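Local atomic coordinates of cytosol aminopeptidase (Staphylococcus aureus subsp. aureus, PDB entry 3KZW), a protein that probably removes N-terminal amino acids, leucine among them, from peptides as a metal-dependent aminopeptidase of the cytosol aminopeptidase family. Residues Ile420-Val431 with Phe503-Gln514. Sequence-based numbering, arbitrary orientation.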
loop_
_atom_site.group_PDB
_atom_site.type_symbol
_atom_site.label_atom_id
_atom_site.label_comp_id
_atom_site.label_asym_id
_atom_site.label_seq_id
_atom_site.Cartn_x
_atom_site.Cartn_y
_atom_site.Cartn_z
ATOM N N ILE A 420 -33.669 -25.388 -1.424
ATOM C CA ILE A 420 -33.383 -24.090 -2.026
ATOM C C ILE A 420 -32.185 -24.160 -2.978
ATOM O O ILE A 420 -32.210 -23.559 -4.059
ATOM C CB ILE A 420 -33.208 -22.992 -0.947
ATOM C CG1 ILE A 420 -34.571 -22.650 -0.337
ATOM C CG2 ILE A 420 -32.560 -21.731 -1.529
ATOM C CD1 ILE A 420 -34.492 -21.882 0.955
ATOM N N LEU A 421 -31.154 -24.909 -2.586
ATOM C CA LEU A 421 -29.992 -25.128 -3.447
ATOM C C LEU A 421 -30.378 -25.851 -4.737
ATOM O O LEU A 421 -29.787 -25.609 -5.787
ATOM C CB LEU A 421 -28.895 -25.903 -2.708
ATOM C CG LEU A 421 -28.180 -25.239 -1.525
ATOM C CD1 LEU A 421 -27.268 -26.240 -0.838
ATOM C CD2 LEU A 421 -27.395 -24.002 -1.945
ATOM N N GLN A 422 -31.373 -26.731 -4.650
ATOM C CA GLN A 422 -31.916 -27.412 -5.826
ATOM C C GLN A 422 -32.725 -26.470 -6.709
ATOM O O GLN A 422 -32.519 -26.420 -7.923
ATOM C CB GLN A 422 -32.776 -28.613 -5.420
ATOM C CG GLN A 422 -32.102 -29.961 -5.623
ATOM C CD GLN A 422 -31.891 -30.293 -7.093
ATOM O OE1 GLN A 422 -32.800 -30.139 -7.913
ATOM N NE2 GLN A 422 -30.686 -30.751 -7.432
ATOM N N ILE A 423 -33.642 -25.730 -6.086
ATOM C CA ILE A 423 -34.524 -24.801 -6.789
ATOM C C ILE A 423 -33.718 -23.739 -7.537
ATOM O O ILE A 423 -33.999 -23.449 -8.700
ATOM C CB ILE A 423 -35.538 -24.141 -5.814
ATOM C CG1 ILE A 423 -36.638 -25.136 -5.436
ATOM C CG2 ILE A 423 -36.146 -22.874 -6.419
ATOM C CD1 ILE A 423 -37.366 -24.802 -4.145
ATOM N N SER A 424 -32.708 -23.186 -6.869
ATOM C CA SER A 424 -31.876 -22.128 -7.444
ATOM C C SER A 424 -31.143 -22.585 -8.702
ATOM O O SER A 424 -31.054 -21.839 -9.671
ATOM C CB SER A 424 -30.885 -21.594 -6.414
ATOM O OG SER A 424 -29.878 -22.547 -6.134
ATOM N N SER A 425 -30.637 -23.816 -8.685
ATOM C CA SER A 425 -29.917 -24.369 -9.833
ATOM C C SER A 425 -30.847 -24.602 -11.022
ATOM O O SER A 425 -30.395 -24.704 -12.161
ATOM C CB SER A 425 -29.195 -25.662 -9.451
ATOM O OG SER A 425 -30.114 -26.696 -9.150
ATOM N N GLU A 426 -32.146 -24.673 -10.744
ATOM C CA GLU A 426 -33.162 -24.878 -11.775
ATOM C C GLU A 426 -33.694 -23.568 -12.363
ATOM O O GLU A 426 -34.290 -23.571 -13.444
ATOM C CB GLU A 426 -34.318 -25.711 -11.222
ATOM C CG GLU A 426 -33.964 -27.170 -10.963
ATOM C CD GLU A 426 -35.025 -27.911 -10.165
ATOM O OE1 GLU A 426 -36.004 -27.267 -9.718
ATOM O OE2 GLU A 426 -34.878 -29.142 -9.984
ATOM N N VAL A 427 -33.482 -22.460 -11.653
ATOM C CA VAL A 427 -33.957 -21.145 -12.101
ATOM C C VAL A 427 -32.818 -20.181 -12.453
ATOM O O VAL A 427 -32.981 -18.958 -12.391
ATOM C CB VAL A 427 -34.946 -20.489 -11.089
ATOM C CG1 VAL A 427 -36.228 -21.310 -10.974
ATOM C CG2 VAL A 427 -34.297 -20.289 -9.723
ATOM N N ASP A 428 -31.676 -20.752 -12.836
ATOM C CA ASP A 428 -30.496 -20.000 -13.288
ATOM C C ASP A 428 -29.955 -19.001 -12.254
ATOM O O ASP A 428 -29.601 -17.868 -12.590
ATOM C CB ASP A 428 -30.763 -19.316 -14.641
ATOM C CG ASP A 428 -29.492 -18.821 -15.310
ATOM O OD1 ASP A 428 -28.510 -19.591 -15.370
ATOM O OD2 ASP A 428 -29.474 -17.661 -15.779
ATOM N N GLU A 429 -29.903 -19.425 -10.993
ATOM C CA GLU A 429 -29.309 -18.620 -9.928
ATOM C C GLU A 429 -28.304 -19.449 -9.133
ATOM O O GLU A 429 -28.668 -20.403 -8.449
ATOM C CB GLU A 429 -30.382 -18.024 -9.008
ATOM C CG GLU A 429 -31.192 -16.899 -9.652
ATOM C CD GLU A 429 -31.951 -16.040 -8.646
ATOM O OE1 GLU A 429 -32.698 -16.591 -7.804
ATOM O OE2 GLU A 429 -31.812 -14.802 -8.714
ATOM N N MET A 430 -27.032 -19.084 -9.242
ATOM C CA MET A 430 -25.964 -19.822 -8.580
ATOM C C MET A 430 -25.873 -19.501 -7.089
ATOM O O MET A 430 -25.507 -18.393 -6.695
ATOM C CB MET A 430 -24.628 -19.586 -9.285
ATOM C CG MET A 430 -24.528 -20.283 -10.629
ATOM S SD MET A 430 -22.893 -20.150 -11.364
ATOM C CE MET A 430 -22.889 -18.448 -11.939
ATOM N N VAL A 431 -26.235 -20.485 -6.270
ATOM C CA VAL A 431 -26.161 -20.380 -4.814
ATOM C C VAL A 431 -25.444 -21.620 -4.287
ATOM O O VAL A 431 -25.776 -22.741 -4.666
ATOM C CB VAL A 431 -27.568 -20.277 -4.165
ATOM C CG1 VAL A 431 -27.451 -19.978 -2.678
ATOM C CG2 VAL A 431 -28.415 -19.203 -4.845
ATOM N N PHE A 503 -31.378 -10.531 -7.358
ATOM C CA PHE A 503 -30.942 -11.893 -7.060
ATOM C C PHE A 503 -31.693 -12.508 -5.883
ATOM O O PHE A 503 -31.991 -11.824 -4.900
ATOM C CB PHE A 503 -29.433 -11.916 -6.793
ATOM C CG PHE A 503 -28.781 -13.228 -7.117
ATOM C CD1 PHE A 503 -28.478 -13.563 -8.435
ATOM C CD2 PHE A 503 -28.467 -14.130 -6.106
ATOM C CE1 PHE A 503 -27.875 -14.780 -8.739
ATOM C CE2 PHE A 503 -27.864 -15.352 -6.401
ATOM C CZ PHE A 503 -27.565 -15.675 -7.718
ATOM N N MET A 504 -31.993 -13.802 -6.008
ATOM C CA MET A 504 -32.721 -14.592 -5.001
ATOM C C MET A 504 -34.243 -14.553 -5.144
ATOM O O MET A 504 -34.918 -15.508 -4.757
ATOM C CB MET A 504 -32.311 -14.239 -3.559
ATOM C CG MET A 504 -30.880 -14.614 -3.176
ATOM S SD MET A 504 -30.421 -16.323 -3.510
ATOM C CE MET A 504 -31.600 -17.217 -2.487
ATOM N N ILE A 505 -34.779 -13.459 -5.684
ATOM C CA ILE A 505 -36.231 -13.315 -5.866
ATOM C C ILE A 505 -36.844 -14.488 -6.649
ATOM O O ILE A 505 -37.820 -15.075 -6.182
ATOM C CB ILE A 505 -36.632 -11.940 -6.479
ATOM C CG1 ILE A 505 -36.181 -10.795 -5.564
ATOM C CG2 ILE A 505 -38.145 -11.869 -6.720
ATOM C CD1 ILE A 505 -36.282 -9.414 -6.188
ATOM N N PRO A 506 -36.267 -14.852 -7.820
ATOM C CA PRO A 506 -36.793 -16.023 -8.535
ATOM C C PRO A 506 -36.753 -17.312 -7.706
ATOM O O PRO A 506 -37.715 -18.082 -7.733
ATOM C CB PRO A 506 -35.859 -16.147 -9.743
ATOM C CG PRO A 506 -35.336 -14.782 -9.954
ATOM C CD PRO A 506 -35.189 -14.197 -8.585
ATOM N N THR A 507 -35.657 -17.529 -6.979
ATOM C CA THR A 507 -35.473 -18.730 -6.167
ATOM C C THR A 507 -36.485 -18.832 -5.022
ATOM O O THR A 507 -37.138 -19.863 -4.857
ATOM C CB THR A 507 -34.023 -18.828 -5.621
ATOM O OG1 THR A 507 -33.107 -18.939 -6.716
ATOM C CG2 THR A 507 -33.854 -20.041 -4.706
ATOM N N ILE A 508 -36.617 -17.758 -4.247
ATOM C CA ILE A 508 -37.490 -17.755 -3.071
ATOM C C ILE A 508 -38.969 -17.830 -3.455
ATOM O O ILE A 508 -39.738 -18.550 -2.816
ATOM C CB ILE A 508 -37.208 -16.539 -2.139
ATOM C CG1 ILE A 508 -35.733 -16.509 -1.710
ATOM C CG2 ILE A 508 -38.134 -16.544 -0.914
ATOM C CD1 ILE A 508 -35.246 -17.752 -0.949
ATOM N N VAL A 509 -39.353 -17.101 -4.500
ATOM C CA VAL A 509 -40.722 -17.149 -5.016
ATOM C C VAL A 509 -41.098 -18.578 -5.420
ATOM O O VAL A 509 -42.175 -19.072 -5.061
ATOM C CB VAL A 509 -40.936 -16.155 -6.195
ATOM C CG1 VAL A 509 -42.238 -16.445 -6.946
ATOM C CG2 VAL A 509 -40.933 -14.724 -5.684
ATOM N N GLN A 510 -40.199 -19.236 -6.146
ATOM C CA GLN A 510 -40.394 -20.623 -6.553
ATOM C C GLN A 510 -40.542 -21.549 -5.341
ATOM O O GLN A 510 -41.378 -22.453 -5.348
ATOM C CB GLN A 510 -39.242 -21.079 -7.456
ATOM C CG GLN A 510 -39.405 -22.471 -8.065
ATOM C CD GLN A 510 -40.671 -22.615 -8.886
ATOM O OE1 GLN A 510 -41.451 -23.546 -8.674
ATOM N NE2 GLN A 510 -40.888 -21.692 -9.825
ATOM N N TRP A 511 -39.733 -21.305 -4.312
ATOM C CA TRP A 511 -39.798 -22.059 -3.063
ATOM C C TRP A 511 -41.111 -21.813 -2.324
ATOM O O TRP A 511 -41.705 -22.746 -1.775
ATOM C CB TRP A 511 -38.607 -21.718 -2.162
ATOM C CG TRP A 511 -38.626 -22.454 -0.854
ATOM C CD1 TRP A 511 -38.228 -23.740 -0.631
ATOM C CD2 TRP A 511 -39.078 -21.947 0.408
ATOM N NE1 TRP A 511 -38.399 -24.065 0.693
ATOM C CE2 TRP A 511 -38.921 -22.985 1.353
ATOM C CE3 TRP A 511 -39.600 -20.718 0.833
ATOM C CZ2 TRP A 511 -39.267 -22.832 2.702
ATOM C CZ3 TRP A 511 -39.946 -20.565 2.175
ATOM C CH2 TRP A 511 -39.777 -21.620 3.092
ATOM N N LEU A 512 -41.555 -20.557 -2.314
ATOM C CA LEU A 512 -42.821 -20.178 -1.683
ATOM C C LEU A 512 -44.023 -20.808 -2.379
ATOM O O LEU A 512 -45.023 -21.117 -1.733
ATOM C CB LEU A 512 -42.981 -18.655 -1.651
ATOM C CG LEU A 512 -42.146 -17.848 -0.653
ATOM C CD1 LEU A 512 -42.354 -16.366 -0.899
ATOM C CD2 LEU A 512 -42.481 -18.205 0.792
ATOM N N LYS A 513 -43.915 -20.991 -3.692
ATOM C CA LYS A 513 -44.960 -21.640 -4.486
ATOM C C LYS A 513 -45.165 -23.104 -4.103
ATOM O O LYS A 513 -46.213 -23.681 -4.393
ATOM C CB LYS A 513 -44.635 -21.543 -5.979
ATOM C CG LYS A 513 -44.974 -20.201 -6.621
ATOM C CD LYS A 513 -44.530 -20.142 -8.083
ATOM C CE LYS A 513 -45.377 -21.048 -8.972
ATOM N NZ LYS A 513 -44.900 -21.046 -10.385
ATOM N N GLN A 514 -44.166 -23.692 -3.448
ATOM C CA GLN A 514 -44.182 -25.112 -3.106
ATOM C C GLN A 514 -44.548 -25.399 -1.644
ATOM O O GLN A 514 -44.384 -26.529 -1.172
ATOM C CB GLN A 514 -42.836 -25.747 -3.461
ATOM C CG GLN A 514 -42.529 -25.748 -4.956
ATOM C CD GLN A 514 -41.120 -26.228 -5.277
ATOM O OE1 GLN A 514 -40.429 -26.797 -4.425
ATOM N NE2 GLN A 514 -40.689 -26.004 -6.515
#
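The buried carboxylate of Glu429 meets the N-terminal end of helix 505-512 with both oxygens, a worked example of a loop acid satisfying the N-H groups at a helix start. OE1 takes two bonds from one residue: the hydroxyl OG1 of Thr507 reaches its anti lone pair at 2.6 Å. Thr507 N arrives at OE1 from the syn side at 3.2 Å, tilted 32° out of the carboxylate plane. OE2 accepts a fairly straight bond from Met504 N, the N-cap residue, at 2.9 Å, likewise from the syn side and out of the plane. The positive end of the helix dipole would probably favour the ionised acid. A chi1 of -63° sets OG1 beside the backbone N of Thr507, which lets hydroxyl and amide share one oxygen.

Apolar packing surrounds these bonds. Glu429 OE2 sits over one face of the Phe503 ring, toward its rim, and lies 3.4 Å from CD of Pro506; Met430 O meets the edge of the same ring. Val431 CG2 touches SD of Met504 at 3.8 Å. Farther along, Thr507 packs on Ser424 and Ile420, and Ile423 lays CG2 against CG of Gln510. CG1 of Ile420 makes a CH-pi contact over the five-membered ring of Trp511, 4.1 Å from its centroid, whereas Ile423 CD1 comes to the ring edge.

Ile420 and Trp511 both reach Met388 of strand 386-391. The axes of segments 420-426 and 505-512 approach to 8.9 Å, their N-to-C directions 121° apart, packing the C-terminal helix into the alpha/beta catalytic domain of the aminopeptidase, with Glu429, in the loop after helix 414-426, accepting N-H groups at the start of helix 505-512.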